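Local coordinates for protein gamma-glutamyltransferase 1 Threonine peptidase. MEROPS family T03 (Pseudomonas nitroreducens, PDB 7D9E) that probably transfers the gamma-glutamyl group of donors such as glutamine to amino acceptors or water, the chemistry used in theanine synthesis, at residues A53-V58 against E136-F141; I96-A101 against G235-D240; A265-S270 against D316-P321. One frame throughout, in Å; residues are numbered along the deposited sequence.

Contact 1: A53-V58 against E136-F141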
loop_
_atom_site.group_PDB
_atom_site.type_symbol
_atom_site.label_atom_id
_atom_site.label_comp_id
_atom_site.label_asym_id
_atom_site.label_seq_id
_atom_site.Cartn_x
_atom_site.Cartn_y
_atom_site.Cartn_z
ATOM N N ALA A 53 13.331 -2.579 15.396
ATOM C CA ALA A 53 12.578 -2.026 14.282
ATOM C C ALA A 53 11.092 -2.308 14.432
ATOM O O ALA A 53 10.263 -1.512 13.989
ATOM C CB ALA A 53 13.085 -2.577 12.946
ATOM N N VAL A 54 10.734 -3.439 15.043
ATOM C CA VAL A 54 9.324 -3.775 15.192
ATOM C C VAL A 54 8.683 -2.918 16.277
ATOM O O VAL A 54 7.567 -2.413 16.098
ATOM C CB VAL A 54 9.146 -5.281 15.455
ATOM C CG1 VAL A 54 7.693 -5.587 15.799
ATOM C CG2 VAL A 54 9.608 -6.082 14.242
ATOM N N ASP A 55 9.375 -2.732 17.409
ATOM C CA ASP A 55 8.894 -1.784 18.412
ATOM C C ASP A 55 8.644 -0.426 17.780
ATOM O O ASP A 55 7.603 0.210 17.996
ATOM C CB ASP A 55 9.908 -1.616 19.539
ATOM C CG ASP A 55 10.137 -2.881 20.305
ATOM O OD1 ASP A 55 9.131 -3.503 20.727
ATOM O OD2 ASP A 55 11.317 -3.261 20.471
ATOM N N ALA A 56 9.608 0.041 16.993
ATOM C CA ALA A 56 9.476 1.354 16.389
ATOM C C ALA A 56 8.330 1.376 15.391
ATOM O O ALA A 56 7.592 2.366 15.300
ATOM C CB ALA A 56 10.786 1.738 15.711
ATOM N N ALA A 57 8.153 0.282 14.650
ATOM C CA ALA A 57 7.066 0.212 13.679
ATOM C C ALA A 57 5.700 0.250 14.350
ATOM O O ALA A 57 4.777 0.904 13.848
ATOM C CB ALA A 57 7.216 -1.038 12.818
ATOM N N VAL A 58 5.547 -0.430 15.482
ATOM C CA VAL A 58 4.286 -0.388 16.216
ATOM C C VAL A 58 3.976 1.034 16.659
ATOM O O VAL A 58 2.878 1.554 16.429
ATOM C CB VAL A 58 4.334 -1.357 17.407
ATOM C CG1 VAL A 58 3.104 -1.171 18.272
ATOM C CG2 VAL A 58 4.455 -2.776 16.889
ATOM N N GLU A 136 0.208 -8.889 16.520
ATOM C CA GLU A 136 0.911 -10.112 16.154
ATOM C C GLU A 136 2.390 -9.849 15.888
ATOM O O GLU A 136 3.242 -10.634 16.310
ATOM C CB GLU A 136 0.253 -10.771 14.940
ATOM C CG GLU A 136 -1.112 -11.402 15.214
ATOM C CD GLU A 136 -1.099 -12.483 16.286
ATOM O OE1 GLU A 136 -0.005 -12.915 16.710
ATOM O OE2 GLU A 136 -2.199 -12.890 16.714
ATOM N N ALA A 137 2.715 -8.752 15.198
ATOM C CA ALA A 137 4.116 -8.447 14.941
ATOM C C ALA A 137 4.861 -8.194 16.245
ATOM O O ALA A 137 5.964 -8.705 16.454
ATOM C CB ALA A 137 4.229 -7.229 14.020
ATOM N N HIS A 138 4.268 -7.401 17.138
ATOM C CA HIS A 138 4.924 -7.105 18.404
ATOM C C HIS A 138 5.077 -8.349 19.279
ATOM O O HIS A 138 6.123 -8.555 19.915
ATOM C CB HIS A 138 4.158 -6.025 19.157
ATOM C CG HIS A 138 4.876 -5.559 20.382
ATOM N ND1 HIS A 138 4.517 -5.941 21.654
ATOM C CD2 HIS A 138 5.978 -4.785 20.516
ATOM C CE1 HIS A 138 5.353 -5.402 22.523
ATOM N NE2 HIS A 138 6.243 -4.690 21.856
ATOM N N GLN A 139 4.046 -9.190 19.331
ATOM C CA GLN A 139 4.124 -10.405 20.131
ATOM C C GLN A 139 5.289 -11.271 19.686
ATOM O O GLN A 139 5.939 -11.935 20.503
ATOM C CB GLN A 139 2.828 -11.190 19.958
ATOM C CG GLN A 139 1.703 -10.696 20.801
ATOM C CD GLN A 139 1.846 -11.150 22.228
ATOM O OE1 GLN A 139 2.103 -10.350 23.127
ATOM N NE2 GLN A 139 1.737 -12.453 22.438
ATOM N N ARG A 140 5.570 -11.281 18.389
ATOM C CA ARG A 140 6.593 -12.196 17.896
ATOM C C ARG A 140 8.001 -11.619 17.994
ATOM O O ARG A 140 8.948 -12.358 18.284
ATOM C CB ARG A 140 6.284 -12.593 16.451
ATOM C CG ARG A 140 7.255 -13.607 15.872
ATOM C CD ARG A 140 6.720 -14.177 14.563
ATOM N NE ARG A 140 7.392 -15.419 14.192
ATOM C CZ ARG A 140 7.147 -16.086 13.069
ATOM N NH1 ARG A 140 6.240 -15.631 12.204
ATOM N NH2 ARG A 140 7.802 -17.198 12.813
ATOM N N PHE A 141 8.160 -10.309 17.797
ATOM C CA PHE A 141 9.483 -9.729 17.642
ATOM C C PHE A 141 9.781 -8.558 18.570
ATOM O O PHE A 141 10.948 -8.170 18.671
ATOM C CB PHE A 141 9.660 -9.249 16.197
ATOM C CG PHE A 141 9.566 -10.337 15.175
ATOM C CD1 PHE A 141 10.491 -11.365 15.156
ATOM C CD2 PHE A 141 8.558 -10.336 14.227
ATOM C CE1 PHE A 141 10.420 -12.375 14.203
ATOM C CE2 PHE A 141 8.476 -11.338 13.278
ATOM C CZ PHE A 141 9.418 -12.354 13.252
#
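Segments 53-58 of helix 53-67 and 136-141 of helix 130-141 run nearly antiparallel, their local axes 9.4 Å apart at an angle of 157°, and come nearest at Val54 and His138. Val54 points at the second helix and works with both methyls. Its CG1 lies anti to the backbone N (chi1 172°) and rests on Ala137 O at 3.6 Å. Its CG2, anti to the carbonyl carbon, meets Phe141 CB at 3.7 Å. The Phe141 ring itself leads away from segment 53-58, and Arg140 CG covers one of its faces. One turn on from Val54, Val58 CG2 packs against His138 CB at 4.0 Å, the two side chains crossing at about a right angle. Asp55 OD1 comes to the edge of the His138 ring, near its plane and 3.3 Å from NE2 of that ring. Carboxylate and ring planes are 63° apart. This buried oxygen accepts hydrogen bonds from the backbone N of Lys143 and of Leu144, which should hold the carboxylate in place. Asn52 ties the helices further, through bonds to Asp55 N and Phe141 O. Leu149 of helix 146-159 covers the Asp55 and His138 side, and strand 77-84 packs on the pair, with Leu82 against Val54 and Phe141 and Met80 against Ala137.

Contact 2: I96-A101 against G235-D240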
loop_
_atom_site.group_PDB
_atom_site.type_symbol
_atom_site.label_atom_id
_atom_site.label_comp_id
_atom_site.label_asym_id
_atom_site.label_seq_id
_atom_site.Cartn_x
_atom_site.Cartn_y
_atom_site.Cartn_z
ATOM N N ILE A 96 -10.950 -8.414 5.743
ATOM C CA ILE A 96 -11.726 -9.509 5.172
ATOM C C ILE A 96 -13.156 -9.038 4.941
ATOM O O ILE A 96 -13.679 -8.186 5.670
ATOM C CB ILE A 96 -11.712 -10.811 6.004
ATOM C CG1 ILE A 96 -12.213 -10.569 7.409
ATOM C CG2 ILE A 96 -10.290 -11.419 6.058
ATOM C CD1 ILE A 96 -12.240 -11.821 8.260
ATOM N N ALA A 97 -13.804 -9.610 3.931
ATOM C CA ALA A 97 -15.216 -9.316 3.721
ATOM C C ALA A 97 -16.035 -9.815 4.911
ATOM O O ALA A 97 -15.787 -10.918 5.416
ATOM C CB ALA A 97 -15.737 -10.020 2.465
ATOM N N PRO A 98 -17.035 -9.046 5.360
ATOM C CA PRO A 98 -17.945 -9.549 6.398
ATOM C C PRO A 98 -18.661 -10.821 5.979
ATOM O O PRO A 98 -18.837 -11.123 4.796
ATOM C CB PRO A 98 -18.918 -8.382 6.645
ATOM C CG PRO A 98 -18.403 -7.222 5.825
ATOM C CD PRO A 98 -17.270 -7.638 4.994
ATOM N N LYS A 99 -19.057 -11.596 6.989
ATOM C CA LYS A 99 -19.720 -12.869 6.743
ATOM C C LYS A 99 -21.004 -12.684 5.949
ATOM O O LYS A 99 -21.415 -13.584 5.209
ATOM C CB LYS A 99 -20.015 -13.545 8.081
ATOM C CG LYS A 99 -18.736 -14.067 8.753
ATOM C CD LYS A 99 -18.990 -14.615 10.140
ATOM C CE LYS A 99 -17.699 -14.780 10.920
ATOM N NZ LYS A 99 -16.817 -15.827 10.320
ATOM N N ALA A 100 -21.644 -11.526 6.073
ATOM C CA ALA A 100 -22.864 -11.250 5.340
ATOM C C ALA A 100 -22.626 -10.661 3.955
ATOM O O ALA A 100 -23.597 -10.371 3.248
ATOM C CB ALA A 100 -23.766 -10.311 6.157
ATOM N N ALA A 101 -21.378 -10.525 3.526
ATOM C CA ALA A 101 -21.115 -10.041 2.178
ATOM C C ALA A 101 -21.527 -11.076 1.139
ATOM O O ALA A 101 -21.533 -12.279 1.399
ATOM C CB ALA A 101 -19.626 -9.711 2.025
ATOM N N GLY A 235 -24.637 -1.210 8.248
ATOM C CA GLY A 235 -23.469 -1.965 7.858
ATOM C C GLY A 235 -23.640 -3.451 8.115
ATOM O O GLY A 235 -24.663 -3.923 8.618
ATOM N N LEU A 236 -22.587 -4.196 7.776
ATOM C CA LEU A 236 -22.644 -5.652 7.804
ATOM C C LEU A 236 -21.786 -6.252 8.903
ATOM O O LEU A 236 -22.011 -7.406 9.276
ATOM C CB LEU A 236 -22.112 -6.198 6.477
ATOM C CG LEU A 236 -22.999 -6.088 5.254
ATOM C CD1 LEU A 236 -23.159 -4.649 4.848
ATOM C CD2 LEU A 236 -22.361 -6.866 4.104
ATOM N N ILE A 237 -20.809 -5.513 9.422
ATOM C CA ILE A 237 -19.857 -6.081 10.363
ATOM C C ILE A 237 -20.549 -6.353 11.687
ATOM O O ILE A 237 -21.290 -5.506 12.213
ATOM C CB ILE A 237 -18.659 -5.151 10.536
ATOM C CG1 ILE A 237 -17.904 -5.085 9.205
ATOM C CG2 ILE A 237 -17.699 -5.662 11.617
ATOM C CD1 ILE A 237 -16.818 -4.050 9.195
ATOM N N THR A 238 -20.338 -7.563 12.207
ATOM C CA THR A 238 -20.933 -8.038 13.448
ATOM C C THR A 238 -19.841 -8.434 14.437
ATOM O O THR A 238 -18.665 -8.517 14.105
ATOM C CB THR A 238 -21.831 -9.273 13.201
ATOM O OG1 THR A 238 -21.025 -10.368 12.747
ATOM C CG2 THR A 238 -22.926 -8.975 12.190
ATOM N N SER A 239 -20.248 -8.700 15.681
ATOM C CA SER A 239 -19.295 -9.212 16.663
ATOM C C SER A 239 -18.608 -10.483 16.165
ATOM O O SER A 239 -17.399 -10.665 16.371
ATOM C CB SER A 239 -20.012 -9.473 17.995
ATOM O OG SER A 239 -19.137 -10.164 18.879
ATOM N N ASP A 240 -19.353 -11.367 15.485
ATOM C CA ASP A 240 -18.756 -12.593 14.957
ATOM C C ASP A 240 -17.605 -12.289 13.998
ATOM O O ASP A 240 -16.572 -12.973 14.013
ATOM C CB ASP A 240 -19.806 -13.429 14.215
ATOM C CG ASP A 240 -20.686 -14.243 15.139
ATOM O OD1 ASP A 240 -20.754 -13.936 16.349
ATOM O OD2 ASP A 240 -21.320 -15.199 14.643
HETATM O O HOH W 1 -21.403 -10.000 8.589
#
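Two mostly irregular segments meet here, with Pro98 and Ile237 CA atoms 5.6 Å apart. Residues Pro98 to Ala101 form a type I turn, closed by Ala101 N to Pro98 O at 2.9 Å. Thr238 is the N-cap of helix 239-244. Leu236 makes most of the apolar contact. Leu236 CB lies 3.9 Å from Pro98 CB. The Leu236 CG stands anti to the carbonyl carbon (chi1 -75°), and the branch CD2 reaches the Ala100 backbone, 3.8 Å from the carbonyl C. The Ala100 methyl lies close to the same branch. Ile237 CG1 touches the Pro98 ring at CG. A water joins the backbones: Ala100 N donates to it at 3.0 Å, and it donates to Leu236 O at 2.8 Å. Lys99 reaches toward the start of helix 239-244 and bends at its last torsion (chi4 -66°). Its CE lies 3.8 Å from Asp240 O. The ammonium goes on to a salt bridge with Asp244, while Asp240 OD2 is 6.3 Å from Lys99 NZ. Asp241 takes Lys99 N with OD1 and Thr238 OG1 with OD2. Met41 of the partner chain packs on Pro98. The chemistry is therefore split: Leu236 on Pro98 gives an apolar centre, the two segments share hydrogen bonds through the water and not directly, and Asp241 and Asp244 add the polar tie between turn and helix.

Contact 3: A265-S270 against D316-P321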
loop_
_atom_site.group_PDB
_atom_site.type_symbol
_atom_site.label_atom_id
_atom_site.label_comp_id
_atom_site.label_asym_id
_atom_site.label_seq_id
_atom_site.Cartn_x
_atom_site.Cartn_y
_atom_site.Cartn_z
ATOM N N ALA A 265 5.501 -8.520 -1.065
ATOM C CA ALA A 265 4.212 -9.040 -0.632
ATOM C C ALA A 265 3.727 -10.138 -1.561
ATOM O O ALA A 265 3.614 -9.911 -2.766
ATOM C CB ALA A 265 3.195 -7.897 -0.627
ATOM N N PRO A 266 3.404 -11.321 -1.033
ATOM C CA PRO A 266 2.748 -12.366 -1.823
ATOM C C PRO A 266 1.241 -12.117 -1.831
ATOM O O PRO A 266 0.743 -11.144 -1.268
ATOM C CB PRO A 266 3.096 -13.610 -1.025
ATOM C CG PRO A 266 3.003 -13.111 0.428
ATOM C CD PRO A 266 3.558 -11.717 0.385
ATOM N N LEU A 267 0.517 -13.019 -2.490
ATOM C CA LEU A 267 -0.931 -12.955 -2.461
ATOM C C LEU A 267 -1.404 -12.907 -1.011
ATOM O O LEU A 267 -0.851 -13.609 -0.157
ATOM C CB LEU A 267 -1.514 -14.180 -3.164
ATOM C CG LEU A 267 -1.388 -14.188 -4.686
ATOM C CD1 LEU A 267 -1.861 -15.522 -5.218
ATOM C CD2 LEU A 267 -2.191 -13.060 -5.312
ATOM N N PRO A 268 -2.429 -12.106 -0.695
ATOM C CA PRO A 268 -3.359 -11.404 -1.580
ATOM C C PRO A 268 -2.889 -10.081 -2.174
ATOM O O PRO A 268 -3.715 -9.380 -2.766
ATOM C CB PRO A 268 -4.563 -11.173 -0.661
ATOM C CG PRO A 268 -3.938 -10.938 0.654
ATOM C CD PRO A 268 -2.813 -11.951 0.726
ATOM N N SER A 269 -1.611 -9.743 -2.048
ATOM C CA SER A 269 -1.048 -8.696 -2.885
ATOM C C SER A 269 -0.722 -9.250 -4.257
ATOM O O SER A 269 -0.150 -10.342 -4.386
ATOM C CB SER A 269 0.216 -8.090 -2.290
ATOM O OG SER A 269 0.604 -7.007 -3.145
ATOM N N SER A 270 -1.068 -8.483 -5.284
ATOM C CA SER A 270 -0.633 -8.729 -6.648
ATOM C C SER A 270 0.778 -8.207 -6.900
ATOM O O SER A 270 1.341 -8.508 -7.954
ATOM C CB SER A 270 -1.603 -8.046 -7.619
ATOM O OG SER A 270 -1.590 -6.622 -7.476
ATOM N N ASP A 316 -6.886 -11.670 -14.438
ATOM C CA ASP A 316 -7.505 -12.953 -14.726
ATOM C C ASP A 316 -7.316 -13.961 -13.607
ATOM O O ASP A 316 -8.226 -14.761 -13.344
ATOM C CB ASP A 316 -6.907 -13.512 -16.024
ATOM C CG ASP A 316 -7.819 -14.502 -16.712
ATOM O OD1 ASP A 316 -8.966 -14.144 -17.054
ATOM O OD2 ASP A 316 -7.367 -15.641 -16.924
ATOM N N TYR A 317 -6.154 -13.954 -12.948
ATOM C CA TYR A 317 -5.765 -15.068 -12.105
ATOM C C TYR A 317 -5.743 -14.783 -10.614
ATOM O O TYR A 317 -5.816 -15.735 -9.834
ATOM C CB TYR A 317 -4.360 -15.566 -12.488
ATOM C CG TYR A 317 -4.244 -15.981 -13.928
ATOM C CD1 TYR A 317 -5.006 -17.025 -14.432
ATOM C CD2 TYR A 317 -3.371 -15.329 -14.778
ATOM C CE1 TYR A 317 -4.899 -17.409 -15.760
ATOM C CE2 TYR A 317 -3.255 -15.708 -16.103
ATOM C CZ TYR A 317 -4.026 -16.735 -16.589
ATOM O OH TYR A 317 -3.926 -17.109 -17.907
ATOM N N LEU A 318 -5.605 -13.535 -10.193
ATOM C CA LEU A 318 -5.150 -13.248 -8.839
ATOM C C LEU A 318 -6.279 -12.892 -7.874
ATOM O O LEU A 318 -7.226 -12.172 -8.211
ATOM C CB LEU A 318 -4.072 -12.166 -8.831
ATOM C CG LEU A 318 -2.888 -12.448 -9.764
ATOM C CD1 LEU A 318 -1.829 -11.389 -9.534
ATOM C CD2 LEU A 318 -2.280 -13.804 -9.526
ATOM N N GLY A 319 -6.146 -13.414 -6.661
ATOM C CA GLY A 319 -7.111 -13.188 -5.605
ATOM C C GLY A 319 -6.632 -13.885 -4.351
ATOM O O GLY A 319 -5.542 -14.448 -4.326
ATOM N N ASP A 320 -7.471 -13.880 -3.312
ATOM C CA ASP A 320 -7.104 -14.518 -2.053
ATOM C C ASP A 320 -6.727 -15.970 -2.307
ATOM O O ASP A 320 -7.555 -16.734 -2.825
ATOM C CB ASP A 320 -8.298 -14.422 -1.112
ATOM C CG ASP A 320 -8.015 -14.949 0.292
ATOM O OD1 ASP A 320 -7.281 -15.954 0.463
ATOM O OD2 ASP A 320 -8.589 -14.395 1.253
ATOM N N PRO A 321 -5.516 -16.401 -1.938
ATOM C CA PRO A 321 -5.046 -17.720 -2.376
ATOM C C PRO A 321 -5.676 -18.881 -1.642
ATOM O O PRO A 321 -5.424 -20.036 -2.018
ATOM C CB PRO A 321 -3.531 -17.670 -2.090
ATOM C CG PRO A 321 -3.389 -16.705 -0.972
ATOM C CD PRO A 321 -4.494 -15.662 -1.175
#
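Ser270 OG is gripped by two groups, Arg314 NE and Ser72 O of the partner chain, while Ser270 CB meets Leu318 CD1 at 3.9 Å. Leu267 carries the other half of the contact. Both its methyls lie near Gly319 O, with Leu267 CD2 at 3.8 Å. CD2 also touches Leu318 CB, 4.1 Å away, with the two leucines at about a right angle. Leu267 CB lies on the Pro321 ring, 3.8 Å from CG of the proline, and the two side chains run past each other in opposite directions. With an alanine in place of Leu267, the two methyls beside Gly319 O are gone, and this would probably open a gap there and lose the contact with Leu318 CB. The peptide bond before Pro268 is cis, and Ser269 N bonds to Pro266 O at 2.8 Å. Asp320 points away from this turn and bonds through OD2 to Arg69 N of the partner chain. Residues Pro266 to Ser269 therefore form a type VI turn with cis-proline, which leads toward helix 271-284 and brings the Ser270 side chain within about 7 Å of bound DON, beside the ligand site at the subunit interface.

The three contacts are spread through the chain and none touches another. Contacts 1 and 2 have centres 28 Å apart, and their segments alternate along the sequence. Contact 3 follows both, its centre about 25 Å from that of contact 1 and 22 Å from that of contact 2. The nearest atoms of contacts 2 and 3 are about 6 Å apart. Strand 87-93 relates all three: it touches side chains of contacts 1 and 3 and precedes the loop of contact 2. The partner chain also packs on residues in each. Contact 3 borders the site of the bound DON.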